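Local coordinates for protein D-galactonate dehydratase family member SEN1436 (PDB 3TW9) that dehydrates D-gluconate to 2-dehydro-3-deoxy-D-gluconate with low activity in vitro, using one magnesium ion per subunit, at residues M169-Q179 against L239-D248. Sequence-based numbering, arbitrary orientation.
Sequences MEEGYQYVRCQ and LGFGIEFIHD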
loop_
_atom_site.group_PDB
_atom_site.type_symbol
_atom_site.label_atom_id
_atom_site.label_comp_id
_atom_site.label_asym_id
_atom_site.label_seq_id
_atom_site.Cartn_x
_atom_site.Cartn_y
_atom_site.Cartn_z
ATOM N N MET C 169 -31.190 12.836 10.306
ATOM C CA MET C 169 -30.474 13.540 11.380
ATOM C C MET C 169 -30.984 13.092 12.747
ATOM O O MET C 169 -30.195 12.835 13.636
ATOM C CB MET C 169 -30.594 15.048 11.238
ATOM C CG MET C 169 -29.752 15.617 10.086
ATOM S SD MET C 169 -29.942 17.383 9.925
ATOM C CE MET C 169 -29.053 17.949 11.367
ATOM N N GLU C 170 -32.302 12.943 12.874
ATOM C CA GLU C 170 -32.925 12.331 14.071
ATOM C C GLU C 170 -32.425 10.917 14.392
ATOM O O GLU C 170 -32.229 10.577 15.558
ATOM C CB GLU C 170 -34.460 12.323 13.941
ATOM C CG GLU C 170 -35.120 13.663 14.271
ATOM C CD GLU C 170 -36.555 13.769 13.767
ATOM O OE1 GLU C 170 -36.958 14.883 13.367
ATOM O OE2 GLU C 170 -37.276 12.748 13.759
ATOM N N GLU C 171 -32.229 10.096 13.353
ATOM C CA GLU C 171 -31.676 8.750 13.491
ATOM C C GLU C 171 -30.202 8.729 13.911
ATOM O O GLU C 171 -29.726 7.700 14.363
ATOM C CB GLU C 171 -31.830 7.948 12.195
ATOM C CG GLU C 171 -33.261 7.640 11.816
ATOM C CD GLU C 171 -33.385 6.662 10.655
ATOM O OE1 GLU C 171 -32.352 6.246 10.079
ATOM O OE2 GLU C 171 -34.537 6.303 10.321
ATOM N N GLY C 172 -29.483 9.844 13.736
ATOM C CA GLY C 172 -28.083 9.925 14.159
ATOM C C GLY C 172 -27.089 10.123 13.022
ATOM O O GLY C 172 -25.876 10.183 13.266
ATOM N N TYR C 173 -27.579 10.207 11.783
ATOM C CA TYR C 173 -26.674 10.497 10.650
ATOM C C TYR C 173 -26.132 11.910 10.770
ATOM O O TYR C 173 -26.886 12.880 11.007
ATOM C CB TYR C 173 -27.382 10.275 9.318
ATOM C CG TYR C 173 -27.500 8.818 8.954
ATOM C CD1 TYR C 173 -26.437 8.154 8.333
ATOM C CD2 TYR C 173 -28.667 8.082 9.245
ATOM C CE1 TYR C 173 -26.538 6.803 7.972
ATOM C CE2 TYR C 173 -28.768 6.734 8.897
ATOM C CZ TYR C 173 -27.700 6.100 8.268
ATOM O OH TYR C 173 -27.791 4.774 7.933
ATOM N N GLN C 174 -24.814 12.025 10.618
ATOM C CA GLN C 174 -24.117 13.300 10.730
ATOM C C GLN C 174 -23.609 13.766 9.366
ATOM O O GLN C 174 -22.971 14.810 9.258
ATOM C CB GLN C 174 -22.979 13.172 11.737
ATOM C CG GLN C 174 -23.524 12.878 13.129
ATOM C CD GLN C 174 -22.484 13.029 14.203
ATOM O OE1 GLN C 174 -22.406 14.078 14.846
ATOM N NE2 GLN C 174 -21.645 12.023 14.367
ATOM N N TYR C 175 -23.933 12.972 8.350
ATOM C CA TYR C 175 -23.515 13.212 6.966
ATOM C C TYR C 175 -24.648 12.694 6.084
ATOM O O TYR C 175 -25.094 11.566 6.265
ATOM C CB TYR C 175 -22.261 12.403 6.606
ATOM C CG TYR C 175 -21.034 12.523 7.484
ATOM C CD1 TYR C 175 -19.891 13.209 7.035
ATOM C CD2 TYR C 175 -20.975 11.872 8.719
ATOM C CE1 TYR C 175 -18.747 13.295 7.854
ATOM C CE2 TYR C 175 -19.872 11.942 9.524
ATOM C CZ TYR C 175 -18.762 12.647 9.095
ATOM O OH TYR C 175 -17.683 12.664 9.935
ATOM N N VAL C 176 -25.106 13.492 5.120
ATOM C CA VAL C 176 -26.214 13.073 4.230
ATOM C C VAL C 176 -25.980 13.483 2.795
ATOM O O VAL C 176 -25.488 14.567 2.550
ATOM C CB VAL C 176 -27.599 13.697 4.632
ATOM C CG1 VAL C 176 -28.185 12.973 5.846
ATOM C CG2 VAL C 176 -27.467 15.184 4.919
ATOM N N ARG C 177 -26.376 12.621 1.865
ATOM C CA ARG C 177 -26.409 13.002 0.457
ATOM C C ARG C 177 -27.703 13.725 0.174
ATOM O O ARG C 177 -28.767 13.220 0.537
ATOM C CB ARG C 177 -26.353 11.773 -0.424
ATOM C CG ARG C 177 -26.231 12.144 -1.921
ATOM C CD ARG C 177 -26.156 10.912 -2.786
ATOM N NE ARG C 177 -27.489 10.475 -3.190
ATOM C CZ ARG C 177 -27.733 9.691 -4.234
ATOM N NH1 ARG C 177 -26.721 9.243 -4.976
ATOM N NH2 ARG C 177 -28.986 9.355 -4.530
ATOM N N CYS C 178 -27.599 14.879 -0.486
ATOM C CA CYS C 178 -28.741 15.738 -0.804
ATOM C C CYS C 178 -28.804 15.963 -2.293
ATOM O O CYS C 178 -27.848 16.474 -2.893
ATOM C CB CYS C 178 -28.608 17.098 -0.122
ATOM S SG CYS C 178 -28.297 16.976 1.641
ATOM N N GLN C 179 -29.924 15.561 -2.882
ATOM C CA GLN C 179 -30.180 15.732 -4.313
ATOM C C GLN C 179 -31.491 16.500 -4.531
ATOM O O GLN C 179 -32.304 16.654 -3.600
ATOM C CB GLN C 179 -30.231 14.371 -5.030
ATOM C CG GLN C 179 -29.026 13.399 -4.784
ATOM C CD GLN C 179 -27.691 13.873 -5.378
ATOM O OE1 GLN C 179 -26.677 13.860 -4.691
ATOM N NE2 GLN C 179 -27.694 14.277 -6.642
ATOM N N LEU C 239 -31.060 24.395 7.924
ATOM C CA LEU C 239 -30.446 23.359 8.746
ATOM C C LEU C 239 -29.101 23.766 9.345
ATOM O O LEU C 239 -28.621 23.120 10.267
ATOM C CB LEU C 239 -30.343 22.030 7.972
ATOM C CG LEU C 239 -31.661 21.354 7.572
ATOM C CD1 LEU C 239 -31.494 20.455 6.360
ATOM C CD2 LEU C 239 -32.266 20.584 8.743
ATOM N N GLY C 240 -28.503 24.835 8.826
ATOM C CA GLY C 240 -27.213 25.295 9.330
ATOM C C GLY C 240 -26.048 24.470 8.795
ATOM O O GLY C 240 -26.224 23.637 7.900
ATOM N N PHE C 241 -24.872 24.691 9.371
ATOM C CA PHE C 241 -23.622 24.210 8.777
ATOM C C PHE C 241 -22.976 23.065 9.536
ATOM O O PHE C 241 -21.935 22.572 9.117
ATOM C CB PHE C 241 -22.623 25.364 8.619
ATOM C CG PHE C 241 -22.866 26.220 7.407
ATOM C CD1 PHE C 241 -22.158 25.995 6.231
ATOM C CD2 PHE C 241 -23.791 27.255 7.444
ATOM C CE1 PHE C 241 -22.392 26.789 5.114
ATOM C CE2 PHE C 241 -24.029 28.044 6.329
ATOM C CZ PHE C 241 -23.331 27.810 5.162
ATOM N N GLY C 242 -23.587 22.636 10.637
ATOM C CA GLY C 242 -23.084 21.507 11.410
ATOM C C GLY C 242 -23.225 20.183 10.672
ATOM O O GLY C 242 -22.303 19.362 10.687
ATOM N N ILE C 243 -24.371 19.992 10.015
ATOM C CA ILE C 243 -24.643 18.796 9.203
ATOM C C ILE C 243 -23.721 18.776 7.971
ATOM O O ILE C 243 -23.524 19.792 7.328
ATOM C CB ILE C 243 -26.148 18.710 8.796
ATOM C CG1 ILE C 243 -26.460 17.442 7.986
ATOM C CG2 ILE C 243 -26.625 19.972 8.067
ATOM C CD1 ILE C 243 -26.262 16.156 8.772
ATOM N N GLU C 244 -23.143 17.615 7.688
ATOM C CA GLU C 244 -22.321 17.450 6.490
ATOM C C GLU C 244 -23.180 17.035 5.292
ATOM O O GLU C 244 -24.000 16.106 5.386
ATOM C CB GLU C 244 -21.196 16.434 6.723
ATOM C CG GLU C 244 -20.178 16.794 7.807
ATOM C CD GLU C 244 -19.243 17.959 7.449
ATOM O OE1 GLU C 244 -19.117 18.324 6.264
ATOM O OE2 GLU C 244 -18.637 18.525 8.376
ATOM N N PHE C 245 -22.981 17.734 4.172
ATOM C CA PHE C 245 -23.727 17.512 2.928
ATOM C C PHE C 245 -22.838 16.953 1.835
ATOM O O PHE C 245 -21.713 17.421 1.645
ATOM C CB PHE C 245 -24.288 18.826 2.385
ATOM C CG PHE C 245 -25.439 19.396 3.169
ATOM C CD1 PHE C 245 -26.218 18.585 4.002
ATOM C CD2 PHE C 245 -25.783 20.734 3.016
ATOM C CE1 PHE C 245 -27.293 19.118 4.700
ATOM C CE2 PHE C 245 -26.866 21.282 3.724
ATOM C CZ PHE C 245 -27.618 20.451 4.563
ATOM N N ILE C 246 -23.350 15.929 1.165
ATOM C CA ILE C 246 -22.758 15.394 -0.063
ATOM C C ILE C 246 -23.712 15.611 -1.230
ATOM O O ILE C 246 -24.921 15.472 -1.091
ATOM C CB ILE C 246 -22.418 13.901 0.130
ATOM C CG1 ILE C 246 -21.128 13.812 0.942
ATOM C CG2 ILE C 246 -22.329 13.115 -1.226
ATOM C CD1 ILE C 246 -20.945 12.557 1.576
ATOM N N HIS C 247 -23.170 15.985 -2.385
ATOM C CA HIS C 247 -23.982 16.080 -3.578
ATOM C C HIS C 247 -23.302 15.318 -4.691
ATOM O O HIS C 247 -22.112 15.506 -4.926
ATOM C CB HIS C 247 -24.220 17.538 -4.017
ATOM C CG HIS C 247 -25.098 17.637 -5.227
ATOM N ND1 HIS C 247 -26.447 17.355 -5.178
ATOM C CD2 HIS C 247 -24.809 17.880 -6.528
ATOM C CE1 HIS C 247 -26.967 17.482 -6.388
ATOM N NE2 HIS C 247 -25.992 17.790 -7.229
ATOM N N ASP C 248 -24.076 14.499 -5.387
ATOM C CA ASP C 248 -23.567 13.689 -6.494
ATOM C C ASP C 248 -23.991 14.281 -7.837
ATOM O O ASP C 248 -25.166 14.266 -8.215
ATOM C CB ASP C 248 -24.117 12.247 -6.317
ATOM C CG ASP C 248 -23.435 11.222 -7.198
ATOM O OD1 ASP C 248 -22.522 11.589 -7.961
ATOM O OD2 ASP C 248 -23.805 10.023 -7.113
HETATM O O HOH W 1 -22.124 16.774 11.053
#
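The side-chain amide of Gln179 takes over the strand pairing where the backbones part, bonding to both the N and the O of Asp248: OE1 accepts from Asp248 N in the amide plane, on a lone pair (2.8 Å), while NE2 donates to Asp248 O (3.0 Å). A bend at chi2 (-68°) brings the amide in to strand 244-248, where it lies within 8° of parallel to the His247 ring. That ring points its ND1-H almost straight at Cys178 O (2.8 Å, 175°), the acceptor lying in the ring plane, and Tyr224 bonds its NE2, so both ring nitrogens are engaged. Before this junction, strands 175-177 and 244-248 run parallel, with Glu244 N donating to Gln174 O, Val176 N to Glu244 O, Ile246 N to Val176 O and Cys178 N to Ile246 O; a water links Gln174 O to Gly242 O. On one face, the Tyr175 ring lies alongside Glu244, Tyr175 CD1 3.5 Å from Glu244 CB, and Arg177 crosses Ile246 at about a right angle. Arg177 NH1 reaches Asp248 OD2 in a long salt bridge (3.7 Å), while its NH2 pairs with Asp154. The other face is apolar: Val176 CG2 meets the edge of the Phe245 ring, and Cys178 SG approaches the same ring obliquely, 4.1 Å from its centroid. This layer continues through Ile243, whose CD1 touches Met169 CG (3.8 Å), and is covered by helices 158-171 and 221-239. These are adjacent parallel strands of the enolase-superfamily (beta/alpha)7beta barrel, the second ending in the magnesium ligand Asp248, beside Glu274, at the C-terminal, active-site end.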